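Local coordinates for protein neck and C-terminal motor domain of Kar3 (Candida glabrata, PDB 4GKR) that probably uses ATP hydrolysis, as a kinesin-14 motor, to move along microtubules during mitosis, and here holds ADP in its nucleotide pocket, at residues M64-G69 with N350-S355; G96-S101 with V108-Y113; A134-I139 with C208-R213. One frame throughout, in Å; residues are numbered along the deposited sequence.

Interaction 1 (M64-G69 with N350-S355); sequences MTINRG and NETINS
Ile66 on strand 62-67 faces Ile353 on helix 349-363 with their CA atoms 8.0 Å apart, and just past the strand end Arg68 has Asn350 as its nearest CA across the contact. The strand is the middle one of a small antiparallel three-stranded sheet, between strands 50-52 and 73-78. The helix is the last one modelled in the kinesin motor domain. Ile66 carries much of the contact through one methyl. Its CD1 sits 3.9 Å from CG2 of Thr352 and 4.1 Å from CG1 of Ile353. Chi2 of Ile66 is extended at 172°, which carries CD1 out toward the helix. The Ile66 side chain meets both helix residues at a slant. Thr352 offers its methyl because CG2 lies anti to the backbone N. This leaves OG1 beside that N (chi1 -74°), and OG1 is hydrogen-bonded to the carbonyl of His348 one turn earlier. Ile353 has the larger share of the helix side. Its CG1 meets Ile66, and its CD1 meets Arg68 NE at 4.0 Å. The Arg68 chain crosses Ile353 at about a right angle. Leu356 of the same helix also touches Ile66, and Phe76 of strand 73-78 touches it from within the small sheet. Met64 likewise reaches Leu356, so the apolar seam continues along the helix. The contact between the two segments is therefore mostly van der Waals packing. Methyl groups make its buried part, and the Thr352 hydroxyl is taken up by the carbonyl of His348. At the exposed side the polar Arg68 NE is set against the Ile353 methyl, and the Arg68 side chain also touches Ile74 and Arg357.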
loop_
_atom_site.group_PDB
_atom_site.type_symbol
_atom_site.label_atom_id
_atom_site.label_comp_id
_atom_site.label_asym_id
_atom_site.label_seq_id
_atom_site.Cartn_x
_atom_site.Cartn_y
_atom_site.Cartn_z
ATOM N N MET A 64 -11.633 12.306 -13.223
ATOM C CA MET A 64 -12.456 13.037 -12.270
ATOM C C MET A 64 -12.077 14.493 -12.354
ATOM O O MET A 64 -10.960 14.825 -12.719
ATOM C CB MET A 64 -12.254 12.544 -10.830
ATOM C CG MET A 64 -10.857 12.777 -10.267
ATOM S SD MET A 64 -10.559 12.356 -8.525
ATOM C CE MET A 64 -12.030 11.434 -8.084
ATOM N N THR A 65 -13.008 15.360 -11.995
ATOM C CA THR A 65 -12.713 16.769 -11.896
ATOM C C THR A 65 -12.972 17.237 -10.480
ATOM O O THR A 65 -13.786 16.669 -9.755
ATOM C CB THR A 65 -13.581 17.604 -12.864
ATOM O OG1 THR A 65 -14.958 17.522 -12.473
ATOM C CG2 THR A 65 -13.421 17.128 -14.318
ATOM N N ILE A 66 -12.271 18.284 -10.088
ATOM C CA ILE A 66 -12.571 18.967 -8.849
ATOM C C ILE A 66 -12.889 20.416 -9.162
ATOM O O ILE A 66 -12.057 21.120 -9.745
ATOM C CB ILE A 66 -11.392 18.893 -7.881
ATOM C CG1 ILE A 66 -11.144 17.441 -7.496
ATOM C CG2 ILE A 66 -11.666 19.738 -6.645
ATOM C CD1 ILE A 66 -9.878 17.241 -6.702
ATOM N N ASN A 67 -14.095 20.850 -8.799
ATOM C CA ASN A 67 -14.469 22.260 -8.905
ATOM C C ASN A 67 -13.931 23.025 -7.690
ATOM O O ASN A 67 -14.409 22.843 -6.573
ATOM C CB ASN A 67 -15.987 22.426 -9.053
ATOM N N ARG A 68 -12.928 23.870 -7.914
ATOM C CA ARG A 68 -12.227 24.564 -6.831
ATOM C C ARG A 68 -13.040 25.697 -6.195
ATOM O O ARG A 68 -12.600 26.301 -5.210
ATOM C CB ARG A 68 -10.912 25.135 -7.360
ATOM C CG ARG A 68 -9.887 25.484 -6.299
ATOM C CD ARG A 68 -8.718 26.180 -6.956
ATOM N NE ARG A 68 -7.473 25.478 -6.668
ATOM C CZ ARG A 68 -6.457 25.370 -7.522
ATOM N NH1 ARG A 68 -6.536 25.919 -8.734
ATOM N NH2 ARG A 68 -5.361 24.706 -7.168
ATOM N N GLY A 69 -14.219 25.985 -6.745
ATOM C CA GLY A 69 -14.930 27.204 -6.383
ATOM C C GLY A 69 -14.312 28.329 -7.192
ATOM O O GLY A 69 -13.146 28.249 -7.609
ATOM N N ASN A 350 -8.267 21.789 -0.379
ATOM C CA ASN A 350 -6.842 21.980 -0.665
ATOM C C ASN A 350 -5.968 20.739 -0.452
ATOM O O ASN A 350 -5.201 20.375 -1.345
ATOM C CB ASN A 350 -6.277 23.202 0.061
ATOM C CG ASN A 350 -6.863 24.509 -0.460
ATOM O OD1 ASN A 350 -7.176 24.633 -1.646
ATOM N ND2 ASN A 350 -7.025 25.486 0.432
ATOM N N GLU A 351 -6.096 20.085 0.705
ATOM C CA GLU A 351 -5.363 18.839 0.953
ATOM C C GLU A 351 -5.733 17.727 -0.051
ATOM O O GLU A 351 -4.878 16.892 -0.396
ATOM C CB GLU A 351 -5.539 18.367 2.402
ATOM N N THR A 352 -6.984 17.719 -0.521
ATOM C CA THR A 352 -7.429 16.742 -1.523
ATOM C C THR A 352 -6.697 16.979 -2.847
ATOM O O THR A 352 -6.205 16.037 -3.487
ATOM C CB THR A 352 -8.956 16.796 -1.727
ATOM O OG1 THR A 352 -9.599 16.200 -0.599
ATOM C CG2 THR A 352 -9.393 16.054 -2.979
ATOM N N ILE A 353 -6.608 18.249 -3.236
ATOM C CA ILE A 353 -5.874 18.646 -4.429
ATOM C C ILE A 353 -4.390 18.253 -4.366
ATOM O O ILE A 353 -3.857 17.692 -5.322
ATOM C CB ILE A 353 -6.099 20.137 -4.765
ATOM C CG1 ILE A 353 -7.452 20.291 -5.461
ATOM C CG2 ILE A 353 -5.010 20.673 -5.677
ATOM C CD1 ILE A 353 -8.063 21.678 -5.402
ATOM N N ASN A 354 -3.736 18.508 -3.236
ATOM C CA ASN A 354 -2.327 18.109 -3.097
ATOM C C ASN A 354 -2.174 16.619 -3.280
ATOM O O ASN A 354 -1.339 16.176 -4.053
ATOM C CB ASN A 354 -1.731 18.543 -1.767
ATOM C CG ASN A 354 -1.983 20.001 -1.472
ATOM O OD1 ASN A 354 -2.377 20.347 -0.362
ATOM N ND2 ASN A 354 -1.800 20.866 -2.472
ATOM N N SER A 355 -3.020 15.855 -2.608
ATOM C CA SER A 355 -3.037 14.414 -2.778
ATOM C C SER A 355 -3.163 13.988 -4.230
ATOM O O SER A 355 -2.401 13.144 -4.684
ATOM C CB SER A 355 -4.144 13.792 -1.950
ATOM O OG SER A 355 -3.807 13.834 -0.587
#

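Interaction 2 (G96-S101 with V108-Y113); sequences GQLIQS and VCIFAY
Val108 and Ile110 of strand 108-113, a parallel strand of the central sheet of the kinesin fold, receive Leu98 of helix 96-99. This strand runs toward the P-loop, of which Gln115 to Thr121 line the ADP pocket. Only six residues separate the two segments, so the helix folds back on the strand that follows it. Leu98 has CG anti to its backbone N (chi1 175°), which sends the isobutyl group at the sheet. Its CG lies 3.8 Å from Val108 CG1, and CD2 reaches Ile110 CG1 at 3.9 Å. Leu98 and both strand residues run past each other in opposite directions, so they overlap along their lengths. Val108 uses both branches. CG1 takes Leu98, while CG2 lies 3.9 Å from Ser101 CB. Ile99 starts out pointing away from the strand. A chi2 of -54° folds its CD1 back, so the methyl can still reach Ile110, which it crosses at about a right angle. The same Ile99 also touches Leu264 of strand 259-268 and Thr135 and Ile139 of helix 131-147. Leu98 also lies on Leu337 of strand 335-342. The helix thus covers strand 108-113 and both of its neighbours in the sheet. Ile110 CD1 is shared by two methyls of the helix, at 3.9 Å from Ile99 CD1 and 4.1 Å from Leu98 CD2, and so touches two successive helix residues at once.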
loop_
_atom_site.group_PDB
_atom_site.type_symbol
_atom_site.label_atom_id
_atom_site.label_comp_id
_atom_site.label_asym_id
_atom_site.label_seq_id
_atom_site.Cartn_x
_atom_site.Cartn_y
_atom_site.Cartn_z
ATOM N N GLY A 96 -6.602 -8.409 -6.337
ATOM C CA GLY A 96 -6.288 -9.822 -6.229
ATOM C C GLY A 96 -5.257 -10.274 -7.230
ATOM O O GLY A 96 -4.310 -10.960 -6.876
ATOM N N GLN A 97 -5.427 -9.865 -8.476
ATOM C CA GLN A 97 -4.521 -10.258 -9.541
ATOM C C GLN A 97 -3.075 -9.853 -9.245
ATOM O O GLN A 97 -2.152 -10.631 -9.486
ATOM C CB GLN A 97 -4.992 -9.696 -10.883
ATOM C CG GLN A 97 -3.909 -9.681 -11.950
ATOM C CD GLN A 97 -4.415 -10.060 -13.334
ATOM O OE1 GLN A 97 -5.617 -10.315 -13.542
ATOM N NE2 GLN A 97 -3.486 -10.114 -14.299
ATOM N N LEU A 98 -2.886 -8.651 -8.703
ATOM C CA LEU A 98 -1.574 -8.194 -8.285
ATOM C C LEU A 98 -0.971 -9.099 -7.204
ATOM O O LEU A 98 0.204 -9.476 -7.295
ATOM C CB LEU A 98 -1.641 -6.734 -7.831
ATOM C CG LEU A 98 -0.377 -6.100 -7.246
ATOM C CD1 LEU A 98 0.668 -5.843 -8.307
ATOM C CD2 LEU A 98 -0.752 -4.807 -6.554
ATOM N N ILE A 99 -1.762 -9.453 -6.192
ATOM C CA ILE A 99 -1.305 -10.367 -5.121
ATOM C C ILE A 99 -0.774 -11.705 -5.655
ATOM O O ILE A 99 0.226 -12.232 -5.161
ATOM C CB ILE A 99 -2.419 -10.659 -4.087
ATOM C CG1 ILE A 99 -2.942 -9.359 -3.469
ATOM C CG2 ILE A 99 -1.895 -11.544 -2.964
ATOM C CD1 ILE A 99 -1.855 -8.476 -2.874
ATOM N N GLN A 100 -1.452 -12.238 -6.667
ATOM C CA GLN A 100 -1.092 -13.525 -7.274
ATOM C C GLN A 100 0.316 -13.522 -7.902
ATOM O O GLN A 100 0.867 -14.578 -8.187
ATOM C CB GLN A 100 -2.149 -13.935 -8.303
ATOM C CG GLN A 100 -3.551 -14.087 -7.731
ATOM C CD GLN A 100 -4.633 -14.075 -8.801
ATOM O OE1 GLN A 100 -4.343 -14.208 -10.000
ATOM N NE2 GLN A 100 -5.889 -13.906 -8.377
ATOM N N SER A 101 0.879 -12.327 -8.096
ATOM C CA SER A 101 2.233 -12.125 -8.619
ATOM C C SER A 101 3.279 -12.756 -7.733
ATOM O O SER A 101 4.304 -13.234 -8.229
ATOM C CB SER A 101 2.584 -10.630 -8.669
ATOM O OG SER A 101 2.013 -9.972 -9.768
ATOM N N VAL A 108 6.013 -7.097 -4.599
ATOM C CA VAL A 108 4.811 -6.284 -4.706
ATOM C C VAL A 108 4.789 -5.257 -3.585
ATOM O O VAL A 108 5.166 -5.565 -2.440
ATOM C CB VAL A 108 3.559 -7.185 -4.640
ATOM C CG1 VAL A 108 2.299 -6.362 -4.552
ATOM C CG2 VAL A 108 3.494 -8.093 -5.856
ATOM N N CYS A 109 4.357 -4.039 -3.921
ATOM C CA CYS A 109 4.117 -2.980 -2.942
ATOM C C CYS A 109 2.744 -2.395 -3.151
ATOM O O CYS A 109 2.411 -1.996 -4.267
ATOM C CB CYS A 109 5.089 -1.850 -3.144
ATOM S SG CYS A 109 6.692 -2.083 -2.387
ATOM N N ILE A 110 1.958 -2.317 -2.085
ATOM C CA ILE A 110 0.725 -1.559 -2.101
ATOM C C ILE A 110 0.808 -0.499 -1.040
ATOM O O ILE A 110 0.925 -0.822 0.136
ATOM C CB ILE A 110 -0.501 -2.427 -1.822
ATOM C CG1 ILE A 110 -0.531 -3.600 -2.816
ATOM C CG2 ILE A 110 -1.738 -1.558 -1.910
ATOM C CD1 ILE A 110 -1.618 -4.618 -2.582
ATOM N N PHE A 111 0.756 0.760 -1.471
ATOM C CA PHE A 111 0.814 1.917 -0.589
ATOM C C PHE A 111 -0.551 2.556 -0.448
ATOM O O PHE A 111 -1.325 2.579 -1.387
ATOM C CB PHE A 111 1.741 2.969 -1.177
ATOM C CG PHE A 111 3.176 2.546 -1.278
ATOM C CD1 PHE A 111 4.048 2.727 -0.208
ATOM C CD2 PHE A 111 3.672 2.005 -2.465
ATOM C CE1 PHE A 111 5.376 2.343 -0.301
ATOM C CE2 PHE A 111 5.016 1.622 -2.575
ATOM C CZ PHE A 111 5.868 1.785 -1.490
ATOM N N ALA A 112 -0.835 3.091 0.728
ATOM C CA ALA A 112 -1.988 3.963 0.948
ATOM C C ALA A 112 -1.504 5.375 1.285
ATOM O O ALA A 112 -0.790 5.590 2.264
ATOM C CB ALA A 112 -2.868 3.420 2.054
ATOM N N TYR A 113 -1.885 6.332 0.454
ATOM C CA TYR A 113 -1.421 7.693 0.579
ATOM C C TYR A 113 -2.606 8.628 0.768
ATOM O O TYR A 113 -3.667 8.408 0.187
ATOM C CB TYR A 113 -0.684 8.082 -0.695
ATOM C CG TYR A 113 -0.131 9.477 -0.650
ATOM C CD1 TYR A 113 -0.936 10.585 -0.962
ATOM C CD2 TYR A 113 1.197 9.709 -0.283
ATOM C CE1 TYR A 113 -0.442 11.877 -0.916
ATOM C CE2 TYR A 113 1.704 11.004 -0.239
ATOM C CZ TYR A 113 0.877 12.076 -0.561
ATOM O OH TYR A 113 1.379 13.351 -0.509
#

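Interaction 3 (A134-I139 with C208-R213); sequences ATINHI and CVLDSR
Where the chain leaves strand 208-209, at the edge of the central sheet of the kinesin motor domain, Leu210 meets Ile136 of helix 131-147. The strand pairs antiparallel with strand 152-163. The chain then turns into helix 213-222, and Ser212 is the N-cap of that helix, with OG accepting from the backbone N of Thr215. The contact therefore joins one helix on the face of the sheet to the start of another.

The apolar part is a single loose touch. Ile136 CG1 and Leu210 CD1 are 4.4 Å apart. Both residues are buried, and other groups fill in around them. Val216 of helix 213-222 touches both side chains, and Phe245 and Ile247 of strand 242-252 touch Ile136. Leu210 is also fixed by a backbone hydrogen bond with Val155. Its chi2 is extended at 174°, which carries CD1 toward the helix.

The polar part lies at the surface, between Asn137 and Arg213. Their CA atoms are the nearest pair across the segments, at 8.2 Å. Arg213 is extended from CG to NE, so its head group reaches the side of helix 131-147. There the guanidinium finds its main partner further along the helix, a salt bridge from NH2 to OD2 of Asp144. Asn137 is only a neighbour of this group. The two side chains cross at about a right angle, and the amide and guanidinium planes stand 78° apart. The approach is too long to count as a bond, although the weak attraction expected between a carbonyl oxygen and a cation may remain. Asn137 OD1 lies at the edge of the guanidinium, near its plane, 4.2 Å from Arg213 NE.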
loop_
_atom_site.group_PDB
_atom_site.type_symbol
_atom_site.label_atom_id
_atom_site.label_comp_id
_atom_site.label_asym_id
_atom_site.label_seq_id
_atom_site.Cartn_x
_atom_site.Cartn_y
_atom_site.Cartn_z
ATOM N N ALA A 134 -7.316 -9.323 3.772
ATOM C CA ALA A 134 -7.755 -9.890 2.495
ATOM C C ALA A 134 -6.592 -10.556 1.746
ATOM O O ALA A 134 -6.741 -11.652 1.201
ATOM C CB ALA A 134 -8.394 -8.827 1.630
ATOM N N THR A 135 -5.440 -9.891 1.733
ATOM C CA THR A 135 -4.286 -10.416 1.071
ATOM C C THR A 135 -3.902 -11.728 1.700
ATOM O O THR A 135 -3.750 -12.718 0.991
ATOM C CB THR A 135 -3.128 -9.421 1.133
ATOM O OG1 THR A 135 -3.459 -8.295 0.315
ATOM C CG2 THR A 135 -1.843 -10.028 0.623
ATOM N N ILE A 136 -3.767 -11.748 3.027
ATOM C CA ILE A 136 -3.364 -12.969 3.725
ATOM C C ILE A 136 -4.322 -14.104 3.375
ATOM O O ILE A 136 -3.901 -15.202 3.007
ATOM C CB ILE A 136 -3.236 -12.768 5.250
ATOM C CG1 ILE A 136 -1.902 -12.071 5.570
ATOM C CG2 ILE A 136 -3.306 -14.103 5.987
ATOM C CD1 ILE A 136 -1.867 -11.283 6.873
ATOM N N ASN A 137 -5.610 -13.818 3.425
ATOM C CA ASN A 137 -6.607 -14.835 3.093
ATOM C C ASN A 137 -6.517 -15.347 1.653
ATOM O O ASN A 137 -6.629 -16.550 1.397
ATOM C CB ASN A 137 -8.003 -14.303 3.348
ATOM C CG ASN A 137 -8.955 -15.393 3.734
ATOM O OD1 ASN A 137 -8.735 -16.104 4.732
ATOM N ND2 ASN A 137 -10.019 -15.561 2.942
ATOM N N HIS A 138 -6.297 -14.424 0.725
ATOM C CA HIS A 138 -6.220 -14.747 -0.674
ATOM C C HIS A 138 -5.059 -15.659 -0.936
ATOM O O HIS A 138 -5.172 -16.625 -1.695
ATOM C CB HIS A 138 -6.088 -13.463 -1.481
ATOM C CG HIS A 138 -6.342 -13.649 -2.942
ATOM N ND1 HIS A 138 -7.590 -13.777 -3.447
ATOM C CD2 HIS A 138 -5.463 -13.775 -4.012
ATOM C CE1 HIS A 138 -7.513 -13.961 -4.783
ATOM N NE2 HIS A 138 -6.211 -13.955 -5.129
ATOM N N ILE A 139 -3.935 -15.368 -0.282
ATOM C CA ILE A 139 -2.725 -16.154 -0.431
ATOM C C ILE A 139 -2.897 -17.588 0.053
ATOM O O ILE A 139 -2.364 -18.505 -0.559
ATOM C CB ILE A 139 -1.549 -15.464 0.257
ATOM C CG1 ILE A 139 -1.030 -14.346 -0.639
ATOM C CG2 ILE A 139 -0.413 -16.425 0.568
ATOM C CD1 ILE A 139 -0.249 -13.316 0.150
ATOM N N CYS A 208 6.916 -13.597 12.633
ATOM C CA CYS A 208 5.887 -14.534 12.965
ATOM C C CYS A 208 5.632 -15.469 11.773
ATOM O O CYS A 208 5.368 -15.008 10.660
ATOM C CB CYS A 208 4.645 -13.744 13.339
ATOM S SG CYS A 208 3.138 -14.718 13.428
ATOM N N VAL A 209 5.753 -16.777 12.007
ATOM C CA VAL A 209 5.422 -17.796 11.006
ATOM C C VAL A 209 3.906 -18.022 10.969
ATOM O O VAL A 209 3.317 -18.437 11.969
ATOM C CB VAL A 209 6.126 -19.138 11.304
ATOM C CG1 VAL A 209 5.548 -20.249 10.440
ATOM C CG2 VAL A 209 7.633 -19.024 11.099
ATOM N N LEU A 210 3.281 -17.744 9.825
ATOM C CA LEU A 210 1.835 -17.966 9.649
ATOM C C LEU A 210 1.539 -19.430 9.292
ATOM O O LEU A 210 1.547 -19.825 8.122
ATOM C CB LEU A 210 1.248 -16.984 8.631
ATOM C CG LEU A 210 1.430 -15.499 8.989
ATOM C CD1 LEU A 210 0.952 -14.592 7.869
ATOM C CD2 LEU A 210 0.728 -15.118 10.282
ATOM N N ASP A 211 1.306 -20.230 10.328
ATOM C CA ASP A 211 1.204 -21.676 10.189
ATOM C C ASP A 211 -0.213 -22.104 9.836
ATOM O O ASP A 211 -0.410 -23.155 9.227
ATOM C CB ASP A 211 1.657 -22.369 11.481
ATOM N N SER A 212 -1.190 -21.284 10.222
ATOM C CA SER A 212 -2.599 -21.647 10.121
ATOM C C SER A 212 -3.516 -20.426 10.055
ATOM O O SER A 212 -3.101 -19.304 10.369
ATOM C CB SER A 212 -3.004 -22.545 11.307
ATOM O OG SER A 212 -3.100 -21.824 12.529
ATOM N N ARG A 213 -4.764 -20.654 9.648
ATOM C CA ARG A 213 -5.791 -19.611 9.689
ATOM C C ARG A 213 -6.094 -19.191 11.137
ATOM O O ARG A 213 -6.415 -18.032 11.396
ATOM C CB ARG A 213 -7.052 -20.033 8.914
ATOM C CG ARG A 213 -6.902 -19.865 7.402
ATOM C CD ARG A 213 -8.165 -20.200 6.621
ATOM N NE ARG A 213 -7.940 -20.191 5.166
ATOM C CZ ARG A 213 -7.485 -21.227 4.449
ATOM N NH1 ARG A 213 -7.185 -22.383 5.030
ATOM N NH2 ARG A 213 -7.317 -21.115 3.137
#

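From the N terminus, strand 62-67 comes first, and its partner lies near the C-terminal end of the sequence. Interaction 1 therefore closes a loop across most of the chain, bringing the small three-stranded sheet onto the last modelled helix. Interactions 2 and 3 are both nested inside it and follow one another without crossing. Interaction 2 closes a short loop from helix 96-99 into strand 108-113. Interaction 3 ties helix 131-147 to the edge of the same central sheet. They touch through a probable hydrogen bond between Gln100 NE2 and His138 NE2. Interaction 1 meets interaction 2 through Ser355 and Tyr113, but its nearest atoms are about 22 Å from interaction 3.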